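Local coordinates for Endonuclease/exonuclease/phosphatase (Beutenbergia cavernae DSM 12333, PDB 4RUW), which is of unknown function but belongs to the endonuclease/exonuclease/phosphatase family, joins a DNase I-like domain to an Ig-like domain and binds a zinc ion, at residues N95-D100 and G148-S153; M59-H64 and A81-A86; R179-V184 and V195-H200; D76-A81 and A115-A120. All coordinates share one frame; numbering follows the deposited sequence. Where two conformers were deposited one is given.

Contact 1: residues N95-D100 and G148-S153; sequences NEVHRD and GNVVMS. With ZN (zinc ion), chain B.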
loop_
_atom_site.group_PDB
_atom_site.type_symbol
_atom_site.label_atom_id
_atom_site.label_comp_id
_atom_site.label_asym_id
_atom_site.label_seq_id
_atom_site.Cartn_x
_atom_site.Cartn_y
_atom_site.Cartn_z
ATOM N N ASN A 95 -3.432 1.108 -11.863
ATOM C CA ASN A 95 -4.866 1.319 -11.689
ATOM C C ASN A 95 -5.395 2.229 -12.791
ATOM O O ASN A 95 -4.626 3.018 -13.374
ATOM C CB ASN A 95 -5.182 1.978 -10.335
ATOM C CG ASN A 95 -4.596 1.232 -9.140
ATOM O OD1 ASN A 95 -4.039 1.855 -8.242
ATOM N ND2 ASN A 95 -4.758 -0.086 -9.101
ATOM N N GLU A 96 -6.693 2.136 -13.065
ATOM C CA GLU A 96 -7.364 2.979 -14.053
ATOM C C GLU A 96 -6.831 2.749 -15.464
ATOM O O GLU A 96 -6.478 3.686 -16.179
ATOM C CB GLU A 96 -7.292 4.454 -13.663
ATOM C CG GLU A 96 -8.108 4.793 -12.431
ATOM C CD GLU A 96 -9.588 4.526 -12.634
ATOM O OE1 GLU A 96 -10.194 5.183 -13.507
ATOM O OE2 GLU A 96 -10.141 3.653 -11.931
ATOM N N VAL A 97 -6.798 1.481 -15.857
ATOM C CA VAL A 97 -6.440 1.089 -17.201
ATOM C C VAL A 97 -7.718 0.590 -17.870
ATOM O O VAL A 97 -8.360 -0.333 -17.364
ATOM C CB VAL A 97 -5.377 -0.045 -17.194
ATOM C CG1 VAL A 97 -4.938 -0.356 -18.617
ATOM C CG2 VAL A 97 -4.184 0.314 -16.317
ATOM N N HIS A 98 -8.106 1.217 -18.979
ATOM C CA HIS A 98 -9.345 0.834 -19.654
ATOM C C HIS A 98 -9.108 -0.133 -20.799
ATOM O O HIS A 98 -8.054 -0.131 -21.441
ATOM C CB HIS A 98 -10.127 2.049 -20.171
ATOM C CG HIS A 98 -10.923 2.739 -19.105
ATOM N ND1 HIS A 98 -11.958 3.605 -19.410
ATOM C CD2 HIS A 98 -10.832 2.683 -17.758
ATOM C CE1 HIS A 98 -12.473 4.049 -18.261
ATOM N NE2 HIS A 98 -11.811 3.512 -17.261
ATOM N N ARG A 99 -10.108 -0.968 -21.042
ATOM C CA ARG A 99 -10.132 -1.783 -22.233
ATOM C C ARG A 99 -11.518 -1.584 -22.830
ATOM O O ARG A 99 -12.496 -2.194 -22.387
ATOM C CB ARG A 99 -9.846 -3.245 -21.894
ATOM C CG ARG A 99 -9.805 -4.150 -23.111
ATOM C CD ARG A 99 -8.875 -5.327 -22.904
ATOM N NE ARG A 99 -9.438 -6.347 -22.027
ATOM C CZ ARG A 99 -8.768 -7.420 -21.615
ATOM N NH1 ARG A 99 -7.509 -7.602 -21.989
ATOM N NH2 ARG A 99 -9.347 -8.309 -20.824
ATOM N N ASP A 100 -11.598 -0.681 -23.807
ATOM C CA ASP A 100 -12.875 -0.186 -24.325
ATOM C C ASP A 100 -13.078 -0.545 -25.787
ATOM O O ASP A 100 -12.144 -0.454 -26.583
ATOM C CB ASP A 100 -12.942 1.343 -24.277
ATOM C CG ASP A 100 -12.836 1.922 -22.887
ATOM O OD1 ASP A 100 -13.139 1.238 -21.873
ATOM O OD2 ASP A 100 -12.451 3.113 -22.814
ATOM N N GLY A 148 -9.825 -1.887 -15.519
ATOM C CA GLY A 148 -9.128 -2.932 -14.800
ATOM C C GLY A 148 -7.940 -2.428 -14.003
ATOM O O GLY A 148 -7.451 -1.304 -14.209
ATOM N N ASN A 149 -7.490 -3.271 -13.077
ATOM C CA ASN A 149 -6.155 -3.177 -12.512
ATOM C C ASN A 149 -5.242 -4.076 -13.328
ATOM O O ASN A 149 -5.681 -5.117 -13.805
ATOM C CB ASN A 149 -6.184 -3.608 -11.053
ATOM C CG ASN A 149 -7.093 -2.741 -10.230
ATOM O OD1 ASN A 149 -6.984 -1.512 -10.265
ATOM N ND2 ASN A 149 -8.016 -3.360 -9.504
ATOM N N VAL A 150 -3.995 -3.660 -13.520
ATOM C CA VAL A 150 -3.063 -4.411 -14.350
ATOM C C VAL A 150 -1.790 -4.714 -13.580
ATOM O O VAL A 150 -1.322 -3.880 -12.805
ATOM C CB VAL A 150 -2.735 -3.620 -15.646
ATOM C CG1 VAL A 150 -1.514 -4.189 -16.372
ATOM C CG2 VAL A 150 -3.955 -3.572 -16.565
ATOM N N VAL A 151 -1.263 -5.920 -13.765
ATOM C CA VAL A 151 0.092 -6.239 -13.339
ATOM C C VAL A 151 0.931 -6.453 -14.589
ATOM O O VAL A 151 0.546 -7.229 -15.462
ATOM C CB VAL A 151 0.146 -7.497 -12.449
ATOM C CG1 VAL A 151 1.607 -7.893 -12.164
ATOM C CG2 VAL A 151 -0.607 -7.257 -11.148
HETATM N N MSE A 152 2.055 -5.747 -14.678
HETATM C CA MSE A 152 3.035 -5.974 -15.735
HETATM C C MSE A 152 4.350 -6.357 -15.084
HETATM O O MSE A 152 4.735 -5.800 -14.060
HETATM C CB MSE A 152 3.246 -4.735 -16.612
HETATM C CG MSE A 152 1.974 -4.200 -17.271
HETATM SE SE MSE A 152 2.254 -2.673 -18.462
HETATM C CE MSE A 152 3.113 -3.611 -19.943
ATOM N N SER A 153 5.040 -7.309 -15.682
ATOM C CA SER A 153 6.215 -7.862 -15.050
ATOM C C SER A 153 7.276 -8.250 -16.071
ATOM O O SER A 153 6.963 -8.699 -17.173
ATOM C CB SER A 153 5.791 -9.086 -14.242
ATOM O OG SER A 153 6.890 -9.758 -13.685
HETATM ZN ZN ZN B . -12.490 4.188 -21.233
HETATM O O HOH W 1 -8.467 0.656 -11.220
#
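Asn95 and Asn149 each place CG beside the backbone N, anti to the carbonyl carbon (chi1 -54° and -60°), and from paired strands their side chains lean together until the amides meet. Asn95 ND2 donates to Asn149 OD1 at 2.9 Å, reaching that oxygen from above its carbonyl plane; the two amides stand almost perpendicular, with planes 79° apart. Asn149 OD1 also receives a bond from a water 2.8 Å away, and this water accepts from Glu96 N at 3.0 Å. Two donors thus grip one buried oxygen and limit the rotation of the Asn149 amide. The other end of the Asn95 amide is held too, since its OD1 accepts from Asp235 N. In the mixed sheet of the DNase I-like domain these residues lie where strands 91-98 and 146-153 run antiparallel, and the chain turns a corner at Glu96. Just past it, Val97 and Gly148 form a hydrogen-bonded pair: Gly148 N to Val97 O is 2.8 Å, while the return bond from Val97 N to Gly148 O is weak at 3.3 Å. On the face that carries Val97, Val150 CG2 packs against Val97 CB at 3.9 Å, the two side chains crossing at about a right angle. The segment then leaves the sheet for the zinc ion, which His98 ND1 binds at 2.0 Å and Asp100 OD2 at 1.9 Å; His107 and His137 complete the site. Asp100 OD1 accepts from Ser146 N, a second-shell bond that probably helps to orient the carboxylate.

Contact 2: residues M59-H64 and A81-A86; sequences MTWNIH and AAVIRA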
loop_
_atom_site.group_PDB
_atom_site.type_symbol
_atom_site.label_atom_id
_atom_site.label_comp_id
_atom_site.label_asym_id
_atom_site.label_seq_id
_atom_site.Cartn_x
_atom_site.Cartn_y
_atom_site.Cartn_z
HETATM N N MSE A 59 6.596 -1.081 -8.354
HETATM C CA MSE A 59 5.988 0.208 -8.609
HETATM C C MSE A 59 4.477 0.073 -8.623
HETATM O O MSE A 59 3.944 -0.943 -9.073
HETATM C CB MSE A 59 6.482 0.718 -9.957
HETATM C CG MSE A 59 5.886 2.052 -10.410
HETATM SE SE MSE A 59 6.657 2.714 -12.058
HETATM C CE MSE A 59 5.865 4.498 -12.017
ATOM N N THR A 60 3.785 1.088 -8.113
ATOM C CA THR A 60 2.341 1.174 -8.293
ATOM C C THR A 60 1.970 2.550 -8.834
ATOM O O THR A 60 2.579 3.555 -8.454
ATOM C CB THR A 60 1.551 0.852 -6.987
ATOM O OG1 THR A 60 0.153 0.735 -7.281
ATOM C CG2 THR A 60 1.750 1.919 -5.928
ATOM N N TRP A 61 0.973 2.599 -9.709
ATOM C CA TRP A 61 0.598 3.863 -10.318
ATOM C C TRP A 61 -0.837 3.852 -10.800
ATOM O O TRP A 61 -1.227 3.003 -11.600
ATOM C CB TRP A 61 1.507 4.147 -11.517
ATOM C CG TRP A 61 1.563 5.571 -11.981
ATOM C CD1 TRP A 61 1.021 6.678 -11.376
ATOM C CD2 TRP A 61 2.221 6.049 -13.165
ATOM N NE1 TRP A 61 1.306 7.808 -12.118
ATOM C CE2 TRP A 61 2.045 7.444 -13.216
ATOM C CE3 TRP A 61 2.948 5.427 -14.187
ATOM C CZ2 TRP A 61 2.571 8.227 -14.243
ATOM C CZ3 TRP A 61 3.464 6.199 -15.202
ATOM C CH2 TRP A 61 3.271 7.586 -15.226
ATOM N N ASN A 62 -1.613 4.828 -10.344
ATOM C CA ASN A 62 -2.922 5.095 -10.915
ATOM C C ASN A 62 -2.679 6.009 -12.109
ATOM O O ASN A 62 -2.267 7.158 -11.938
ATOM C CB ASN A 62 -3.812 5.761 -9.869
ATOM C CG ASN A 62 -5.194 6.101 -10.397
ATOM O OD1 ASN A 62 -5.372 6.392 -11.579
ATOM N ND2 ASN A 62 -6.187 6.074 -9.510
ATOM N N ILE A 63 -2.890 5.482 -13.312
ATOM C CA ILE A 63 -2.490 6.188 -14.522
ATOM C C ILE A 63 -3.582 7.059 -15.135
ATOM O O ILE A 63 -3.354 7.666 -16.184
ATOM C CB ILE A 63 -1.938 5.228 -15.608
ATOM C CG1 ILE A 63 -3.039 4.314 -16.177
ATOM C CG2 ILE A 63 -0.758 4.439 -15.063
ATOM C CD1 ILE A 63 -2.654 3.639 -17.491
ATOM N N HIS A 64 -4.760 7.115 -14.505
ATOM C CA HIS A 64 -5.840 7.985 -14.981
ATOM C C HIS A 64 -6.133 7.751 -16.477
ATOM O O HIS A 64 -6.273 8.700 -17.255
ATOM C CB HIS A 64 -5.477 9.453 -14.720
ATOM C CG HIS A 64 -6.616 10.410 -14.907
ATOM N ND1 HIS A 64 -6.619 11.385 -15.879
ATOM C CD2 HIS A 64 -7.786 10.543 -14.234
ATOM C CE1 HIS A 64 -7.746 12.077 -15.805
ATOM N NE2 HIS A 64 -8.470 11.582 -14.817
ATOM N N ALA A 81 4.213 4.848 -20.452
ATOM C CA ALA A 81 5.225 3.831 -20.681
ATOM C C ALA A 81 6.637 4.363 -20.474
ATOM O O ALA A 81 7.498 3.659 -19.968
ATOM C CB ALA A 81 5.073 3.245 -22.068
ATOM N N ALA A 82 6.879 5.607 -20.878
ATOM C CA ALA A 82 8.217 6.183 -20.745
ATOM C C ALA A 82 8.617 6.314 -19.273
ATOM O O ALA A 82 9.775 6.113 -18.919
ATOM C CB ALA A 82 8.308 7.528 -21.456
ATOM N N VAL A 83 7.656 6.637 -18.413
ATOM C CA VAL A 83 7.934 6.716 -16.982
ATOM C C VAL A 83 8.250 5.327 -16.420
ATOM O O VAL A 83 9.235 5.149 -15.696
ATOM C CB VAL A 83 6.767 7.352 -16.207
ATOM C CG1 VAL A 83 6.949 7.162 -14.705
ATOM C CG2 VAL A 83 6.646 8.833 -16.553
ATOM N N ILE A 84 7.424 4.339 -16.757
ATOM C CA ILE A 84 7.690 2.970 -16.327
ATOM C C ILE A 84 9.072 2.502 -16.796
ATOM O O ILE A 84 9.836 1.943 -16.020
ATOM C CB ILE A 84 6.581 2.005 -16.791
ATOM C CG1 ILE A 84 5.234 2.407 -16.175
ATOM C CG2 ILE A 84 6.951 0.566 -16.455
ATOM C CD1 ILE A 84 4.028 1.710 -16.783
ATOM N N ARG A 85 9.395 2.758 -18.062
ATOM C CA ARG A 85 10.682 2.371 -18.626
ATOM C C ARG A 85 11.842 2.987 -17.847
ATOM O O ARG A 85 12.831 2.315 -17.554
ATOM C CB ARG A 85 10.730 2.823 -20.090
ATOM C CG ARG A 85 11.928 2.370 -20.892
ATOM C CD ARG A 85 11.809 2.846 -22.358
ATOM N NE ARG A 85 10.584 2.359 -23.000
ATOM C CZ ARG A 85 9.590 3.133 -23.434
ATOM N NH1 ARG A 85 9.665 4.455 -23.328
ATOM N NH2 ARG A 85 8.513 2.583 -23.983
ATOM N N ALA A 86 11.714 4.263 -17.504
ATOM C CA ALA A 86 12.768 4.972 -16.788
ATOM C C ALA A 86 12.943 4.442 -15.368
ATOM O O ALA A 86 14.061 4.344 -14.875
ATOM C CB ALA A 86 12.477 6.460 -16.761
#
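A beta-alpha-beta crossover carries the chain from strand 55-62 through helix 77-87 to the parallel neighbour strand 91-98, and this contact is where its helix lies against its first strand. The short segments run nearly antiparallel (166°), with axes 10.9 Å apart, and the gap is bridged wholly by apolar side chains. Trp61 keeps CG anti to the backbone N (chi1 -161°), which sends the six-membered end of the indole to the helix; there Trp61 CH2 lies 3.6 Å from Val83 CB, an oblique approach. Ile84 CG1 comes in at the ring edge, 4.3 Å from Trp61 CE3, while Ile63 CG2 from the strand's own segment lies over one face of the indole. The polar end of that ring is satisfied by His321, whose O accepts from Trp61 NE1. Selenomethionine Met59 stretches out fully, crossing Val83 at about a right angle, so that Met59 CE touches Val83 CG1 at 3.9 Å. At the end of the strand, Asn62 OD1 accepts from His64 N at 3.1 Å, an Asx turn. Strand 55-62 has strand 91-98 on one flank and strand 324-330 on the other, while helix 110-118 packs Leu118 against Ile84.

Contact 3: residues R179-V184 and V195-H200; sequences RSLLTV and VVHATH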
loop_
_atom_site.group_PDB
_atom_site.type_symbol
_atom_site.label_atom_id
_atom_site.label_comp_id
_atom_site.label_asym_id
_atom_site.label_seq_id
_atom_site.Cartn_x
_atom_site.Cartn_y
_atom_site.Cartn_z
ATOM N N ARG A 179 -15.201 -2.426 -8.180
ATOM C CA ARG A 179 -13.835 -2.582 -7.675
ATOM C C ARG A 179 -13.505 -4.063 -7.595
ATOM O O ARG A 179 -14.396 -4.895 -7.359
ATOM C CB ARG A 179 -13.707 -1.972 -6.274
ATOM C CG ARG A 179 -14.145 -0.515 -6.178
ATOM C CD ARG A 179 -13.330 0.405 -7.058
ATOM N NE ARG A 179 -13.833 1.770 -6.959
ATOM C CZ ARG A 179 -13.263 2.823 -7.528
ATOM N NH1 ARG A 179 -12.157 2.663 -8.240
ATOM N NH2 ARG A 179 -13.792 4.031 -7.372
ATOM N N SER A 180 -12.236 -4.414 -7.769
ATOM C CA SER A 180 -11.823 -5.801 -7.584
ATOM C C SER A 180 -10.361 -5.903 -7.193
ATOM O O SER A 180 -9.609 -4.923 -7.275
ATOM C CB SER A 180 -12.086 -6.630 -8.845
ATOM O OG SER A 180 -11.218 -6.241 -9.897
ATOM N N LEU A 181 -9.976 -7.099 -6.763
ATOM C CA LEU A 181 -8.607 -7.436 -6.417
ATOM C C LEU A 181 -8.068 -8.401 -7.463
ATOM O O LEU A 181 -8.746 -9.371 -7.816
ATOM C CB LEU A 181 -8.594 -8.114 -5.051
ATOM C CG LEU A 181 -7.317 -8.841 -4.649
ATOM C CD1 LEU A 181 -6.193 -7.863 -4.396
ATOM C CD2 LEU A 181 -7.564 -9.717 -3.436
ATOM N N LEU A 182 -6.867 -8.121 -7.970
ATOM C CA LEU A 182 -6.174 -9.011 -8.894
ATOM C C LEU A 182 -4.969 -9.612 -8.181
ATOM O O LEU A 182 -4.154 -8.888 -7.621
ATOM C CB LEU A 182 -5.704 -8.238 -10.126
ATOM C CG LEU A 182 -4.745 -8.976 -11.062
ATOM C CD1 LEU A 182 -5.388 -10.249 -11.609
ATOM C CD2 LEU A 182 -4.286 -8.060 -12.185
ATOM N N THR A 183 -4.857 -10.938 -8.201
ATOM C CA THR A 183 -3.719 -11.608 -7.588
ATOM C C THR A 183 -3.014 -12.479 -8.615
ATOM O O THR A 183 -3.654 -13.254 -9.324
ATOM C CB THR A 183 -4.171 -12.476 -6.389
ATOM O OG1 THR A 183 -4.787 -11.632 -5.409
ATOM C CG2 THR A 183 -2.993 -13.217 -5.773
ATOM N N VAL A 184 -1.694 -12.349 -8.691
ATOM C CA VAL A 184 -0.898 -13.188 -9.569
ATOM C C VAL A 184 0.466 -13.423 -8.936
ATOM O O VAL A 184 0.991 -12.562 -8.245
ATOM C CB VAL A 184 -0.775 -12.572 -10.980
ATOM C CG1 VAL A 184 0.041 -11.283 -10.957
ATOM C CG2 VAL A 184 -0.223 -13.597 -11.970
ATOM N N VAL A 195 3.954 -13.284 -4.436
ATOM C CA VAL A 195 2.552 -13.073 -4.750
ATOM C C VAL A 195 2.260 -11.578 -4.810
ATOM O O VAL A 195 2.557 -10.848 -3.867
ATOM C CB VAL A 195 1.638 -13.753 -3.715
ATOM C CG1 VAL A 195 0.179 -13.574 -4.100
ATOM C CG2 VAL A 195 1.984 -15.239 -3.595
ATOM N N VAL A 196 1.713 -11.126 -5.936
ATOM C CA VAL A 196 1.381 -9.724 -6.140
ATOM C C VAL A 196 -0.124 -9.530 -6.094
ATOM O O VAL A 196 -0.857 -10.129 -6.892
ATOM C CB VAL A 196 1.942 -9.239 -7.498
ATOM C CG1 VAL A 196 1.576 -7.780 -7.754
ATOM C CG2 VAL A 196 3.448 -9.444 -7.568
ATOM N N HIS A 197 -0.573 -8.708 -5.150
ATOM C CA HIS A 197 -1.973 -8.341 -5.026
ATOM C C HIS A 197 -2.128 -6.891 -5.457
ATOM O O HIS A 197 -1.479 -6.001 -4.900
ATOM C CB HIS A 197 -2.436 -8.478 -3.574
ATOM C CG HIS A 197 -2.260 -9.844 -2.994
ATOM N ND1 HIS A 197 -3.129 -10.891 -3.256
ATOM C CD2 HIS A 197 -1.330 -10.340 -2.145
ATOM C CE1 HIS A 197 -2.736 -11.960 -2.593
ATOM N NE2 HIS A 197 -1.647 -11.652 -1.903
ATOM N N ALA A 198 -2.989 -6.661 -6.446
ATOM C CA ALA A 198 -3.204 -5.344 -7.049
ATOM C C ALA A 198 -4.650 -4.934 -6.850
ATOM O O ALA A 198 -5.560 -5.692 -7.206
ATOM C CB ALA A 198 -2.906 -5.414 -8.534
ATOM N N THR A 199 -4.898 -3.747 -6.304
ATOM C CA THR A 199 -6.276 -3.323 -6.156
ATOM C C THR A 199 -6.414 -1.806 -6.168
ATOM O O THR A 199 -5.428 -1.065 -6.321
ATOM C CB THR A 199 -6.937 -3.961 -4.899
ATOM O OG1 THR A 199 -8.365 -3.831 -4.978
ATOM C CG2 THR A 199 -6.448 -3.304 -3.628
ATOM N N HIS A 200 -7.659 -1.367 -6.015
ATOM C CA HIS A 200 -8.055 0.032 -6.082
ATOM C C HIS A 200 -9.411 0.052 -5.367
ATOM O O HIS A 200 -10.357 -0.619 -5.794
ATOM C CB HIS A 200 -8.158 0.456 -7.557
ATOM C CG HIS A 200 -8.519 1.890 -7.785
ATOM N ND1 HIS A 200 -8.619 2.415 -9.052
ATOM C CD2 HIS A 200 -8.804 2.902 -6.930
ATOM C CE1 HIS A 200 -8.955 3.690 -8.972
ATOM N NE2 HIS A 200 -9.082 4.008 -7.699
HETATM O O HOH W 2 -10.538 -2.009 -8.175
#
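Val195, three residues into strand 192-200 of the hairpin, sets CG1 against Thr183 CG2 at 3.6 Å. Val196 follows in an antiparallel hydrogen-bonded pair with Val184, its N donating to Val184 O at 2.8 Å. His197 and Thr183, a non-hydrogen-bonded pair, point the same way side by side; with chi1 of -61° Thr183 keeps OG1 beside its own backbone N, where it meets His197 ND1 at the ring edge, 2.8 Å apart in a hydrogen bond. Leu181 CD1 rests on His197 CB. Ala198 pairs with Leu182, and the bond from Leu182 N to Ala198 O, 2.9 Å long, is practically straight (179°). On this face Val196 and Ala198 pack against Val93 of the opposing sheet, as expected of the DNase I-like sandwich. Thr199 OG1 donates to Ser180 O at 2.8 Å, from above the carbonyl plane. At His200 a water spans the strands, accepting from Ser180 N and donating to His200 O, and Arg179 NH1 lies 3.3 Å above the centre of one face of the His200 ring, the planes 54° apart. Direct main-chain bonds therefore join Leu182 and Val184 to their partners, whereas toward Arg179 a threonine hydroxyl and a water link the strands, with the guanidinium NH1 over the His200 ring.

Contact 4: residues D76-A81 and A115-A120; sequences DEPRIA and AELLAA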
loop_
_atom_site.group_PDB
_atom_site.type_symbol
_atom_site.label_atom_id
_atom_site.label_comp_id
_atom_site.label_asym_id
_atom_site.label_seq_id
_atom_site.Cartn_x
_atom_site.Cartn_y
_atom_site.Cartn_z
ATOM N N ASP A 76 -2.668 9.080 -23.862
ATOM C CA ASP A 76 -1.225 9.138 -24.101
ATOM C C ASP A 76 -0.470 8.008 -23.387
ATOM O O ASP A 76 0.326 8.235 -22.464
ATOM C CB ASP A 76 -0.710 10.510 -23.650
ATOM C CG ASP A 76 0.687 10.840 -24.179
ATOM O OD1 ASP A 76 1.395 9.959 -24.701
ATOM O OD2 ASP A 76 1.092 12.014 -24.057
ATOM N N GLU A 77 -0.715 6.780 -23.822
ATOM C CA GLU A 77 0.020 5.649 -23.280
ATOM C C GLU A 77 1.555 5.783 -23.367
ATOM O O GLU A 77 2.251 5.327 -22.466
ATOM C CB GLU A 77 -0.441 4.336 -23.909
ATOM C CG GLU A 77 -1.874 3.941 -23.570
ATOM C CD GLU A 77 -2.899 4.425 -24.570
ATOM O OE1 GLU A 77 -2.559 5.280 -25.409
ATOM O OE2 GLU A 77 -4.055 3.945 -24.511
ATOM N N PRO A 78 2.097 6.391 -24.444
ATOM C CA PRO A 78 3.568 6.483 -24.482
ATOM C C PRO A 78 4.176 7.259 -23.324
ATOM O O PRO A 78 5.265 6.946 -22.869
ATOM C CB PRO A 78 3.840 7.210 -25.805
ATOM C CG PRO A 78 2.709 6.791 -26.667
ATOM C CD PRO A 78 1.510 6.751 -25.749
ATOM N N ARG A 79 3.487 8.265 -22.847
ATOM C CA ARG A 79 3.973 9.059 -21.753
ATOM C C ARG A 79 4.017 8.209 -20.458
ATOM O O ARG A 79 4.943 8.253 -19.728
ATOM C CB ARG A 79 3.065 10.259 -21.633
ATOM C CG ARG A 79 3.682 11.412 -20.998
ATOM C CD ARG A 79 2.827 12.638 -21.159
ATOM N NE ARG A 79 3.279 13.598 -20.199
ATOM C CZ ARG A 79 2.668 14.717 -19.914
ATOM N NH1 ARG A 79 1.552 15.050 -20.509
ATOM N NH2 ARG A 79 3.163 15.507 -19.029
ATOM N N ILE A 80 2.994 7.400 -20.239
ATOM C CA ILE A 80 2.956 6.459 -19.128
ATOM C C ILE A 80 4.087 5.432 -19.267
ATOM O O ILE A 80 4.834 5.167 -18.319
ATOM C CB ILE A 80 1.581 5.741 -19.077
ATOM C CG1 ILE A 80 0.437 6.744 -18.841
ATOM C CG2 ILE A 80 1.579 4.616 -18.038
ATOM C CD1 ILE A 80 0.574 7.589 -17.596
ATOM N N ALA A 81 4.213 4.848 -20.452
ATOM C CA ALA A 81 5.225 3.831 -20.681
ATOM C C ALA A 81 6.637 4.363 -20.474
ATOM O O ALA A 81 7.498 3.659 -19.968
ATOM C CB ALA A 81 5.073 3.245 -22.068
ATOM N N ALA A 115 1.409 -2.924 -23.390
ATOM C CA ALA A 115 2.242 -4.095 -23.653
ATOM C C ALA A 115 3.106 -3.892 -24.900
ATOM O O ALA A 115 4.279 -4.243 -24.911
ATOM C CB ALA A 115 1.389 -5.333 -23.799
ATOM N N GLU A 116 2.531 -3.300 -25.943
ATOM C CA GLU A 116 3.290 -3.032 -27.157
ATOM C C GLU A 116 4.441 -2.063 -26.878
ATOM O O GLU A 116 5.567 -2.273 -27.324
ATOM C CB GLU A 116 2.363 -2.463 -28.230
ATOM C CG GLU A 116 3.063 -2.087 -29.511
ATOM C CD GLU A 116 2.099 -1.571 -30.549
ATOM O OE1 GLU A 116 1.306 -0.650 -30.237
ATOM O OE2 GLU A 116 2.124 -2.105 -31.674
ATOM N N LEU A 117 4.151 -1.012 -26.125
ATOM C CA LEU A 117 5.143 0.012 -25.823
ATOM C C LEU A 117 6.288 -0.470 -24.936
ATOM O O LEU A 117 7.382 0.094 -24.982
ATOM C CB LEU A 117 4.467 1.218 -25.169
ATOM C CG LEU A 117 3.614 2.073 -26.104
ATOM C CD1 LEU A 117 2.605 2.865 -25.298
ATOM C CD2 LEU A 117 4.499 2.996 -26.932
ATOM N N LEU A 118 6.041 -1.498 -24.126
ATOM C CA LEU A 118 7.003 -1.922 -23.107
ATOM C C LEU A 118 7.605 -3.302 -23.370
ATOM O O LEU A 118 8.455 -3.759 -22.607
ATOM C CB LEU A 118 6.362 -1.861 -21.713
ATOM C CG LEU A 118 6.135 -0.436 -21.194
ATOM C CD1 LEU A 118 5.167 -0.411 -20.025
ATOM C CD2 LEU A 118 7.464 0.221 -20.818
ATOM N N ALA A 119 7.188 -3.957 -24.452
ATOM C CA ALA A 119 7.691 -5.291 -24.771
ATOM C C ALA A 119 9.211 -5.311 -24.892
ATOM O O ALA A 119 9.880 -6.184 -24.330
ATOM C CB ALA A 119 7.050 -5.815 -26.042
ATOM N N ALA A 120 9.765 -4.340 -25.612
ATOM C CA ALA A 120 11.205 -4.322 -25.848
ATOM C C ALA A 120 11.982 -4.014 -24.569
ATOM O O ALA A 120 13.190 -4.233 -24.491
ATOM C CB ALA A 120 11.552 -3.326 -26.948
#
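Ala81 and Leu117 mark the closest backbone approach between two helices on the outside of a DNase I-like sheet, their CA atoms 6.4 Å apart. The first turn of helix 77-87 here meets the last turn of helix 110-118. Asp76 occupies the N-cap of the former: its OD1 accepts from Arg79 N at 3.3 Å, the amide coming from well above the carboxylate plane. The side chains that meet across the interface do so through carbon atoms, with no hydrogen bond between the two segments, and the small methyl of Ala81 is consistent with the close approach of the backbones: Ala81 CB lies 3.8 Å from Leu117 CB and 3.9 Å from Leu118 CG. Leu117 holds CG beside its backbone N (chi1 -72°), and its branch CD1 reaches back to the start of the other helix, 3.7 Å from Glu77 CB and 4.1 Å from Pro78 CD. The carboxylate of Glu77 bends away from Leu117, the chain turning at chi2 (92°), and OE2 accepts from Gln110 NE2, a tie to the beginning of the partner helix. A further polar link comes from Arg85, one turn beyond Ala81, whose NH2 donates to Leu117 O. The second leucine packs beside the main chain as well, with Leu118 CD2 3.5 Å from Ala81 O.

In the fold
All four contacts belong to the DNase I-like domain. Contacts 2 and 4 share Ala81 and helix 77-87, their centres about 9 Å apart, and their segments alternate along the chain, as do those of contacts 1 and 4. Contacts 1 and 2 use the same mixed sheet, in which strands 91-98 and 55-62 are neighbours. Contact 3, the last along the chain, is a hairpin in the second sheet; its centre is about 11 Å from that of contact 1 and about 21 Å from that of contact 4. The series thus runs from the outer helices through one sheet to the other; contacts 1 and 2 each touch the other three, and contact 1 carries two of the four zinc ligands.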